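Local atomic coordinates of organic hydroperoxide resistance protein (Elizabethkingia anophelis NUHP1, PDB entry 6D9N), a protein that probably reduces organic hydroperoxides to the less toxic alcohols through a pair of reactive cysteines, as in other members of the OsmC/Ohr family. Residues Thr14-His26 / Ser29-Pro41. Numbering follows the deposited sequence. Where two conformers were deposited one is given.
With EDO (1,2-ethanediol), chain E; EDO (1,2-ethanediol), chain F.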
loop_
_atom_site.group_PDB
_atom_site.type_symbol
_atom_site.label_atom_id
_atom_site.label_comp_id
_atom_site.label_asym_id
_atom_site.label_seq_id
_atom_site.Cartn_x
_atom_site.Cartn_y
_atom_site.Cartn_z
ATOM N N THR B 14 13.375 -0.378 -6.977
ATOM C CA THR B 14 13.136 -0.578 -5.552
ATOM C C THR B 14 13.122 0.766 -4.850
ATOM O O THR B 14 13.919 1.656 -5.178
ATOM C CB THR B 14 14.253 -1.480 -4.941
ATOM O OG1 THR B 14 14.323 -2.728 -5.641
ATOM C CG2 THR B 14 14.005 -1.781 -3.480
ATOM N N ILE B 15 12.227 0.907 -3.865
ATOM C CA ILE B 15 12.110 2.143 -3.086
ATOM C C ILE B 15 11.856 1.760 -1.636
ATOM O O ILE B 15 11.070 0.843 -1.359
ATOM C CB ILE B 15 11.014 3.071 -3.653
ATOM C CG1 ILE B 15 10.924 4.393 -2.879
ATOM C CG2 ILE B 15 9.635 2.376 -3.740
ATOM C CD1 ILE B 15 12.123 5.299 -2.987
ATOM N N GLY B 16 12.483 2.481 -0.699
ATOM C CA GLY B 16 12.286 2.209 0.720
ATOM C C GLY B 16 11.576 3.323 1.459
ATOM O O GLY B 16 11.521 4.489 1.027
ATOM N N ALA B 17 11.064 2.963 2.629
ATOM C CA ALA B 17 10.529 3.930 3.574
ATOM C C ALA B 17 10.784 3.425 4.982
ATOM O O ALA B 17 10.951 2.224 5.203
ATOM C CB ALA B 17 9.004 4.128 3.384
ATOM N N THR B 18 10.780 4.353 5.945
ATOM C CA THR B 18 11.053 4.075 7.351
ATOM C C THR B 18 9.937 4.661 8.187
ATOM O O THR B 18 9.585 5.835 8.013
ATOM C CB THR B 18 12.383 4.707 7.770
ATOM O OG1 THR B 18 13.430 4.125 6.993
ATOM C CG2 THR B 18 12.673 4.407 9.252
ATOM N N ALA B 19 9.417 3.854 9.107
ATOM C CA ALA B 19 8.399 4.275 10.062
ATOM C C ALA B 19 8.991 4.254 11.473
ATOM O O ALA B 19 9.680 3.294 11.864
ATOM C CB ALA B 19 7.190 3.335 10.017
ATOM N N THR B 20 8.672 5.290 12.251
ATOM C CA THR B 20 9.160 5.484 13.609
ATOM C C THR B 20 8.047 6.141 14.409
ATOM O O THR B 20 6.962 6.413 13.913
ATOM C CB THR B 20 10.361 6.469 13.599
ATOM O OG1 THR B 20 9.999 7.662 12.854
ATOM C CG2 THR B 20 11.582 5.814 12.985
ATOM N N GLY B 21 8.341 6.439 15.669
ATOM C CA GLY B 21 7.505 7.315 16.478
ATOM C C GLY B 21 6.387 6.638 17.220
ATOM O O GLY B 21 5.624 7.323 17.926
ATOM N N GLY B 22 6.267 5.318 17.134
ATOM C CA GLY B 22 5.281 4.620 17.949
ATOM C C GLY B 22 3.853 4.993 17.580
ATOM O O GLY B 22 3.506 5.176 16.409
ATOM N N ARG B 23 2.998 5.073 18.601
ATOM C CA ARG B 23 1.585 5.398 18.381
ATOM C C ARG B 23 1.404 6.719 17.646
ATOM O O ARG B 23 0.474 6.880 16.841
ATOM C CB ARG B 23 0.902 5.454 19.748
ATOM C CG ARG B 23 -0.571 5.847 19.775
ATOM C CD ARG B 23 -1.161 5.688 21.169
ATOM N NE ARG B 23 -0.430 6.458 22.177
ATOM C CZ ARG B 23 -0.593 7.764 22.404
ATOM N NH1 ARG B 23 -1.472 8.457 21.714
ATOM N NH2 ARG B 23 0.122 8.368 23.339
ATOM N N ASN B 24 2.255 7.688 17.926
ATOM C CA ASN B 24 2.209 8.962 17.220
ATOM C C ASN B 24 3.291 8.888 16.149
ATOM O O ASN B 24 4.364 9.467 16.264
ATOM C CB ASN B 24 2.412 10.096 18.209
ATOM C CG ASN B 24 1.286 10.163 19.213
ATOM O OD1 ASN B 24 0.141 9.827 18.889
ATOM N ND2 ASN B 24 1.602 10.606 20.441
ATOM N N GLY B 25 2.973 8.176 15.055
ATOM C CA GLY B 25 3.992 7.740 14.121
ATOM C C GLY B 25 4.423 8.771 13.097
ATOM O O GLY B 25 3.782 9.785 12.843
ATOM N N HIS B 26 5.531 8.426 12.455
ATOM C CA HIS B 26 6.121 9.232 11.405
ATOM C C HIS B 26 6.608 8.284 10.323
ATOM O O HIS B 26 7.145 7.219 10.637
ATOM C CB HIS B 26 7.326 9.982 11.999
ATOM C CG HIS B 26 7.952 10.958 11.070
ATOM N ND1 HIS B 26 7.409 12.197 10.832
ATOM C CD2 HIS B 26 9.061 10.870 10.291
ATOM C CE1 HIS B 26 8.164 12.846 9.954
ATOM N NE2 HIS B 26 9.186 12.069 9.630
ATOM N N SER B 29 9.932 8.373 3.141
ATOM C CA SER B 29 10.610 7.591 2.100
ATOM C C SER B 29 12.124 7.834 2.171
ATOM O O SER B 29 12.594 8.852 2.698
ATOM C CB SER B 29 10.064 7.946 0.708
ATOM O OG SER B 29 10.370 9.270 0.380
ATOM N N ASP B 30 12.892 6.902 1.582
ATOM C CA ASP B 30 14.359 6.953 1.668
ATOM C C ASP B 30 14.920 8.240 1.095
ATOM O O ASP B 30 15.999 8.681 1.504
ATOM C CB ASP B 30 14.976 5.819 0.845
ATOM C CG ASP B 30 14.992 4.503 1.565
ATOM O OD1 ASP B 30 14.548 4.428 2.717
ATOM O OD2 ASP B 30 15.462 3.516 0.964
ATOM N N ASN B 31 14.225 8.820 0.123
ATOM C CA ASN B 31 14.673 10.006 -0.575
ATOM C C ASN B 31 13.951 11.264 -0.096
ATOM O O ASN B 31 14.148 12.333 -0.677
ATOM C CB ASN B 31 14.531 9.803 -2.098
ATOM C CG ASN B 31 13.108 9.498 -2.527
ATOM O OD1 ASN B 31 12.151 9.586 -1.726
ATOM N ND2 ASN B 31 12.952 9.138 -3.826
ATOM N N GLY B 32 13.137 11.170 0.964
ATOM C CA GLY B 32 12.425 12.309 1.511
ATOM C C GLY B 32 11.249 12.828 0.701
ATOM O O GLY B 32 10.601 13.785 1.155
ATOM N N VAL B 33 10.953 12.247 -0.465
ATOM C CA VAL B 33 9.864 12.733 -1.310
ATOM C C VAL B 33 8.525 12.641 -0.591
ATOM O O VAL B 33 7.654 13.510 -0.768
ATOM C CB VAL B 33 9.859 11.935 -2.617
ATOM C CG1 VAL B 33 8.545 12.183 -3.380
ATOM C CG2 VAL B 33 11.038 12.363 -3.443
ATOM N N LEU B 34 8.331 11.589 0.215
ATOM C CA LEU B 34 7.153 11.420 1.058
ATOM C C LEU B 34 7.614 11.509 2.517
ATOM O O LEU B 34 8.533 10.789 2.916
ATOM C CB LEU B 34 6.502 10.054 0.754
ATOM C CG LEU B 34 5.270 9.548 1.481
ATOM C CD1 LEU B 34 4.496 8.491 0.648
ATOM C CD2 LEU B 34 5.631 8.937 2.848
ATOM N N GLU B 35 6.994 12.389 3.317
ATOM C CA GLU B 35 7.331 12.450 4.740
ATOM C C GLU B 35 6.169 13.089 5.474
ATOM O O GLU B 35 5.817 14.239 5.173
ATOM C CB GLU B 35 8.608 13.242 4.959
ATOM C CG GLU B 35 9.003 13.168 6.438
ATOM C CD GLU B 35 10.434 13.541 6.766
ATOM O OE1 GLU B 35 10.898 13.213 7.882
ATOM O OE2 GLU B 35 11.107 14.196 5.947
ATOM N N PHE B 36 5.604 12.392 6.453
ATOM C CA PHE B 36 4.462 12.961 7.155
ATOM C C PHE B 36 4.164 12.163 8.407
ATOM O O PHE B 36 4.725 11.079 8.653
ATOM C CB PHE B 36 3.214 13.097 6.251
ATOM C CG PHE B 36 2.885 11.861 5.459
ATOM C CD1 PHE B 36 2.402 10.716 6.077
ATOM C CD2 PHE B 36 2.988 11.892 4.086
ATOM C CE1 PHE B 36 2.077 9.599 5.343
ATOM C CE2 PHE B 36 2.662 10.796 3.345
ATOM C CZ PHE B 36 2.209 9.649 3.976
ATOM N N GLU B 37 3.252 12.708 9.190
ATOM C CA GLU B 37 2.780 12.066 10.406
ATOM C C GLU B 37 1.698 11.053 10.070
ATOM O O GLU B 37 0.910 11.236 9.135
ATOM C CB GLU B 37 2.175 13.119 11.343
ATOM C CG GLU B 37 3.182 14.131 11.858
ATOM C CD GLU B 37 4.378 13.488 12.537
ATOM O OE1 GLU B 37 4.228 12.889 13.637
ATOM O OE2 GLU B 37 5.474 13.584 11.961
ATOM N N VAL B 38 1.646 9.978 10.855
ATOM C CA VAL B 38 0.511 9.053 10.823
ATOM C C VAL B 38 -0.031 8.917 12.242
ATOM O O VAL B 38 0.708 8.970 13.240
ATOM C CB VAL B 38 0.881 7.672 10.230
ATOM C CG1 VAL B 38 1.133 7.773 8.732
ATOM C CG2 VAL B 38 2.032 7.033 10.973
ATOM N N ARG B 39 -1.343 8.753 12.337
ATOM C CA ARG B 39 -2.016 8.646 13.638
ATOM C C ARG B 39 -3.194 7.692 13.478
ATOM O O ARG B 39 -3.731 7.520 12.374
ATOM C CB ARG B 39 -2.579 9.987 14.095
ATOM C CG ARG B 39 -1.560 11.096 14.368
ATOM C CD ARG B 39 -0.678 10.787 15.609
ATOM N NE ARG B 39 0.218 11.900 15.898
ATOM C CZ ARG B 39 1.407 12.108 15.348
ATOM N NH1 ARG B 39 1.918 11.255 14.443
ATOM N NH2 ARG B 39 2.114 13.181 15.705
ATOM N N TYR B 40 -3.625 7.090 14.568
ATOM C CA TYR B 40 -4.875 6.340 14.522
ATOM C C TYR B 40 -6.038 7.291 14.273
ATOM O O TYR B 40 -6.114 8.353 14.907
ATOM C CB TYR B 40 -5.085 5.546 15.828
ATOM C CG TYR B 40 -4.072 4.396 16.003
ATOM C CD1 TYR B 40 -3.984 3.369 15.063
ATOM C CD2 TYR B 40 -3.180 4.361 17.060
ATOM C CE1 TYR B 40 -3.048 2.321 15.202
ATOM C CE2 TYR B 40 -2.256 3.334 17.220
ATOM C CZ TYR B 40 -2.190 2.324 16.277
ATOM O OH TYR B 40 -1.262 1.306 16.421
ATOM N N PRO B 41 -6.944 6.957 13.354
ATOM C CA PRO B 41 -8.093 7.818 13.087
ATOM C C PRO B 41 -9.112 7.675 14.209
ATOM O O PRO B 41 -9.061 6.748 15.011
ATOM C CB PRO B 41 -8.637 7.257 11.772
ATOM C CG PRO B 41 -8.317 5.802 11.858
ATOM C CD PRO B 41 -6.934 5.774 12.464
HETATM C C1 EDO E . -0.287 5.026 14.258
HETATM O O1 EDO E . 1.099 5.451 14.258
HETATM C C2 EDO E . -0.893 5.165 12.860
HETATM O O2 EDO E . -0.169 4.280 12.031
HETATM C C1 EDO F . 5.802 15.363 1.334
HETATM O O1 EDO F . 5.239 14.191 1.910
HETATM C C2 EDO F . 7.096 15.706 2.056
HETATM O O2 EDO F . 6.814 16.178 3.389
HETATM O O HOH W 1 15.065 3.774 -1.652
HETATM O O HOH W 2 -2.185 7.799 16.934
HETATM O O HOH W 3 5.972 11.290 14.929
#
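His26 swings its ring out opposite its own backbone N (chi1 -174°), while Glu37 bends at chi2 (-55°) and Glu35 reaches out extended; His26 and Glu37 share a face of the sheet, and the end of Glu35 reaches the ring. The imidazole is thereby held at both nitrogens: ND1 gives a hydrogen bond to Glu37 OE2 at 2.6 Å, from the syn side but tilted out of the carboxylate plane, and NE2 gives one to Glu35 OE1 at 2.7 Å, on its anti lone pair. In-plane bonds at both nitrogens hold the ring's rotation; two carboxylates accepting from them would probably favour the protonated form. The other oxygen of Glu37, OE1, takes NH1 and NH2 of Arg39 end-on, 2.9 Å from NH1, in a salt bridge. Asn24 CB rests 3.6 Å above the centre of that guanidinium. Val38 N meets Gly25 O straight (2.9 Å), and Asp30 N hydrogen-bonds to Gly16 O (2.8 Å), joining strand 11-20 to the far end of strand 25-29. Tyr40 OH hydrogen-bonds to Ser68 OG of the second subunit. A histidine bonded to two carboxylates across the strands, one also held by Arg39 from its own strand, thus reinforces an antiparallel beta hairpin, 25-29 with 35-38, within a three-stranded meander whose outer strand 11-20 continues the sheet into the second subunit of the Ohr-type dimer.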